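Local atomic coordinates of Dye type peroxidase A (Streptomyces lividans 1326, PDB entry 5MJH), a protein that probably uses its haem to oxidise dyes and other substrates at the expense of hydrogen peroxide, as a member of the dye-decolorising peroxidase family. Residues R225-L230 against F349-A354. Residues are numbered along the deposited sequence; the frame is centred on the assembly and turned at random.
Sequences RIRMLL and FIRHEA. With HEM (protoporphyrin IX containing Fe), chain C.
Arg227 and Glu353 meet because the arginine sets CG opposite its backbone N (chi1 -176°) and then bends at chi3 (67°), while the glutamate runs out extended beyond CG. NE of Arg227 thus reaches OE2 of Glu353 at 2.8 Å, nearly in the guanidinium plane and on the syn side of the carboxylate. Arg351, also bent at chi3, grips that oxygen side-on with NE, 3.0 Å from OE2 on its anti side, and with NH2. One carboxylate oxygen thereby draws together two arginines whose planes are 76° apart; OE1 of Glu353 instead takes a water that also accepts from NE of Arg225, whose NH2 forms salt bridges with Asp308 and Asp317. A glutamine in place of Glu353 would probably leave the two like-charged guanidiniums, NH2 of Arg227 lying 4.1 Å from NE of Arg351, without the negative charge that offsets them.

Beneath lies an antiparallel ladder with a classic beta bulge, in which Glu353 and Ala354 both face Arg225; Glu353 N donates to Arg225 O at 2.8 Å. Beyond the strand, CD1 of Leu229 presses tightly on the Ile350 backbone. The other face, carrying Ile226, Met228, Ile350 and His352, is mostly apolar and walls the haem pocket: Ile226 lays CD1 over the His352 ring in a CH-pi contact, and both isoleucines touch vinyl carbon CBB. ND1 of His352 is hydrogen-bonded to NE of Arg224. In this ferredoxin-like peroxidase fold, 219-228 and 350-360 are adjacent inner strands of the antiparallel sheet, flanked by 316-326 and 83-89 respectively.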
loop_
_atom_site.group_PDB
_atom_site.type_symbol
_atom_site.label_atom_id
_atom_site.label_comp_id
_atom_site.label_asym_id
_atom_site.label_seq_id
_atom_site.Cartn_x
_atom_site.Cartn_y
_atom_site.Cartn_z
ATOM N N ARG A 225 6.726 -15.402 0.316
ATOM C CA ARG A 225 5.835 -14.652 1.169
ATOM C C ARG A 225 6.043 -15.176 2.584
ATOM O O ARG A 225 5.578 -16.268 2.911
ATOM C CB ARG A 225 4.407 -14.810 0.713
ATOM C CG ARG A 225 3.404 -14.037 1.579
ATOM C CD ARG A 225 1.991 -14.423 1.210
ATOM N NE ARG A 225 0.942 -13.707 1.953
ATOM C CZ ARG A 225 0.494 -12.493 1.617
ATOM N NH1 ARG A 225 1.027 -11.826 0.598
ATOM N NH2 ARG A 225 -0.472 -11.914 2.367
ATOM N N ILE A 226 6.696 -14.372 3.426
ATOM C CA ILE A 226 7.060 -14.807 4.744
ATOM C C ILE A 226 6.252 -13.988 5.716
ATOM O O ILE A 226 6.515 -12.794 5.880
ATOM C CB ILE A 226 8.561 -14.626 5.040
ATOM C CG1 ILE A 226 9.420 -15.209 3.920
ATOM C CG2 ILE A 226 8.880 -15.335 6.329
ATOM C CD1 ILE A 226 10.899 -15.063 4.162
ATOM N N ARG A 227 5.287 -14.613 6.386
ATOM C CA ARG A 227 4.523 -13.949 7.438
ATOM C C ARG A 227 5.356 -13.769 8.662
ATOM O O ARG A 227 6.078 -14.679 9.044
ATOM C CB ARG A 227 3.260 -14.757 7.769
ATOM C CG ARG A 227 2.360 -14.063 8.799
ATOM C CD ARG A 227 0.926 -14.519 8.753
ATOM N NE ARG A 227 0.856 -15.913 9.167
ATOM C CZ ARG A 227 0.751 -16.320 10.415
ATOM N NH1 ARG A 227 0.762 -15.449 11.367
ATOM N NH2 ARG A 227 0.665 -17.616 10.690
ATOM N N MET A 228 5.280 -12.598 9.278
ATOM C CA MET A 228 6.033 -12.340 10.488
ATOM C C MET A 228 5.067 -12.595 11.632
ATOM O O MET A 228 3.992 -12.048 11.630
ATOM C CB MET A 228 6.569 -10.907 10.514
ATOM C CG MET A 228 7.749 -10.670 9.637
ATOM S SD MET A 228 7.971 -8.930 9.516
ATOM C CE MET A 228 9.726 -8.826 9.115
ATOM N N LEU A 229 5.427 -13.462 12.555
ATOM C CA LEU A 229 4.555 -13.799 13.682
ATOM C C LEU A 229 4.695 -12.655 14.689
ATOM O O LEU A 229 5.236 -12.821 15.778
ATOM C CB LEU A 229 4.908 -15.179 14.267
ATOM C CG LEU A 229 4.543 -16.369 13.339
ATOM C CD1 LEU A 229 5.058 -16.383 11.905
ATOM C CD2 LEU A 229 4.941 -17.668 14.035
ATOM N N LEU A 230 4.153 -11.485 14.323
ATOM C CA LEU A 230 4.379 -10.260 15.083
ATOM C C LEU A 230 3.799 -10.339 16.494
ATOM O O LEU A 230 4.314 -9.722 17.431
ATOM C CB LEU A 230 3.763 -9.080 14.366
ATOM C CG LEU A 230 4.351 -8.721 12.990
ATOM C CD1 LEU A 230 3.586 -7.560 12.380
ATOM C CD2 LEU A 230 5.842 -8.412 13.084
ATOM N N PHE A 349 9.801 -17.208 14.574
ATOM C CA PHE A 349 8.961 -16.036 14.476
ATOM C C PHE A 349 8.505 -15.671 13.075
ATOM O O PHE A 349 7.958 -14.571 12.876
ATOM C CB PHE A 349 9.774 -14.875 15.036
ATOM C CG PHE A 349 10.190 -15.137 16.433
ATOM C CD1 PHE A 349 9.268 -15.027 17.457
ATOM C CD2 PHE A 349 11.492 -15.548 16.723
ATOM C CE1 PHE A 349 9.622 -15.331 18.774
ATOM C CE2 PHE A 349 11.850 -15.867 18.026
ATOM C CZ PHE A 349 10.919 -15.749 19.054
ATOM N N ILE A 350 8.673 -16.602 12.140
ATOM C CA ILE A 350 8.241 -16.441 10.766
ATOM C C ILE A 350 7.568 -17.685 10.244
ATOM O O ILE A 350 7.784 -18.791 10.711
ATOM C CB ILE A 350 9.402 -16.058 9.843
ATOM C CG1 ILE A 350 10.523 -17.114 9.780
ATOM C CG2 ILE A 350 9.988 -14.709 10.236
ATOM C CD1 ILE A 350 11.506 -16.863 8.607
ATOM N N ARG A 351 6.773 -17.516 9.206
ATOM C CA ARG A 351 6.326 -18.685 8.468
ATOM C C ARG A 351 6.326 -18.405 6.988
ATOM O O ARG A 351 5.668 -17.475 6.507
ATOM C CB ARG A 351 4.930 -19.116 8.839
ATOM C CG ARG A 351 4.728 -20.573 8.530
ATOM C CD ARG A 351 3.529 -21.136 9.243
ATOM N NE ARG A 351 2.269 -20.745 8.609
ATOM C CZ ARG A 351 1.128 -21.406 8.739
ATOM N NH1 ARG A 351 1.046 -22.505 9.487
ATOM N NH2 ARG A 351 0.068 -20.965 8.087
ATOM N N HIS A 352 6.986 -19.268 6.265
ATOM C CA HIS A 352 6.960 -19.181 4.814
ATOM C C HIS A 352 5.653 -19.708 4.235
ATOM O O HIS A 352 5.361 -20.887 4.390
ATOM C CB HIS A 352 8.115 -19.949 4.184
ATOM C CG HIS A 352 9.465 -19.391 4.494
ATOM N ND1 HIS A 352 10.314 -18.933 3.531
ATOM C CD2 HIS A 352 10.102 -19.193 5.677
ATOM C CE1 HIS A 352 11.450 -18.541 4.083
ATOM N NE2 HIS A 352 11.339 -18.667 5.392
ATOM N N GLU A 353 4.872 -18.838 3.591
ATOM C CA GLU A 353 3.488 -19.165 3.194
ATOM C C GLU A 353 3.236 -19.156 1.692
ATOM O O GLU A 353 2.120 -19.487 1.233
ATOM C CB GLU A 353 2.494 -18.263 3.944
ATOM C CG GLU A 353 2.406 -18.672 5.424
ATOM C CD GLU A 353 1.472 -17.843 6.250
ATOM O OE1 GLU A 353 0.814 -16.914 5.739
ATOM O OE2 GLU A 353 1.371 -18.117 7.476
ATOM N N ALA A 354 4.238 -18.779 0.909
ATOM C CA ALA A 354 4.127 -18.873 -0.556
ATOM C C ALA A 354 5.527 -18.812 -1.106
ATOM O O ALA A 354 6.414 -18.278 -0.425
ATOM C CB ALA A 354 3.255 -17.741 -1.100
HETATM C CHA HEM C . 20.438 -10.442 6.577
HETATM C CHB HEM C . 15.933 -10.114 8.388
HETATM C CHC HEM C . 14.597 -13.951 5.706
HETATM C CHD HEM C . 19.092 -14.198 3.891
HETATM C C1A HEM C . 19.331 -10.038 7.284
HETATM C C2A HEM C . 19.332 -8.973 8.231
HETATM C C3A HEM C . 18.064 -8.911 8.716
HETATM C C4A HEM C . 17.287 -9.922 8.102
HETATM C CMA HEM C . 17.555 -7.948 9.777
HETATM C CAA HEM C . 20.545 -8.147 8.642
HETATM C CBA HEM C . 20.802 -6.841 7.905
HETATM C CGA HEM C . 21.219 -7.093 6.476
HETATM O O1A HEM C . 22.395 -7.367 6.187
HETATM O O2A HEM C . 20.321 -7.030 5.632
HETATM C C1B HEM C . 15.173 -11.137 7.806
HETATM C C2B HEM C . 13.778 -11.335 8.047
HETATM C C3B HEM C . 13.382 -12.421 7.323
HETATM C C4B HEM C . 14.595 -12.867 6.574
HETATM C CMB HEM C . 12.966 -10.521 9.008
HETATM C CAB HEM C . 12.062 -13.036 7.153
HETATM C CBB HEM C . 10.914 -12.457 7.527
HETATM C C1C HEM C . 15.722 -14.391 4.988
HETATM C C2C HEM C . 15.771 -15.512 4.118
HETATM C C3C HEM C . 17.074 -15.596 3.605
HETATM C C4C HEM C . 17.779 -14.452 4.144
HETATM C CMC HEM C . 14.573 -16.420 3.869
HETATM C CAC HEM C . 17.704 -16.584 2.661
HETATM C CBC HEM C . 17.261 -17.819 2.481
HETATM C C1D HEM C . 19.782 -13.151 4.448
HETATM C C2D HEM C . 21.195 -12.895 4.096
HETATM C C3D HEM C . 21.568 -11.837 4.866
HETATM C C4D HEM C . 20.374 -11.498 5.682
HETATM C CMD HEM C . 22.090 -13.588 3.080
HETATM C CAD HEM C . 22.912 -11.135 4.884
HETATM C CBD HEM C . 23.985 -11.911 5.631
HETATM C CGD HEM C . 25.315 -11.206 5.607
HETATM O O1D HEM C . 25.612 -10.355 6.540
HETATM O O2D HEM C . 26.077 -11.551 4.644
HETATM N NA HEM C . 18.088 -10.624 7.240
HETATM N NB HEM C . 15.608 -12.013 6.912
HETATM N NC HEM C . 16.967 -13.809 5.059
HETATM N ND HEM C . 19.352 -12.349 5.457
HETATM FE FE HEM C . 17.553 -12.196 6.175
HETATM O O HOH W 1 0.831 -14.283 4.975
#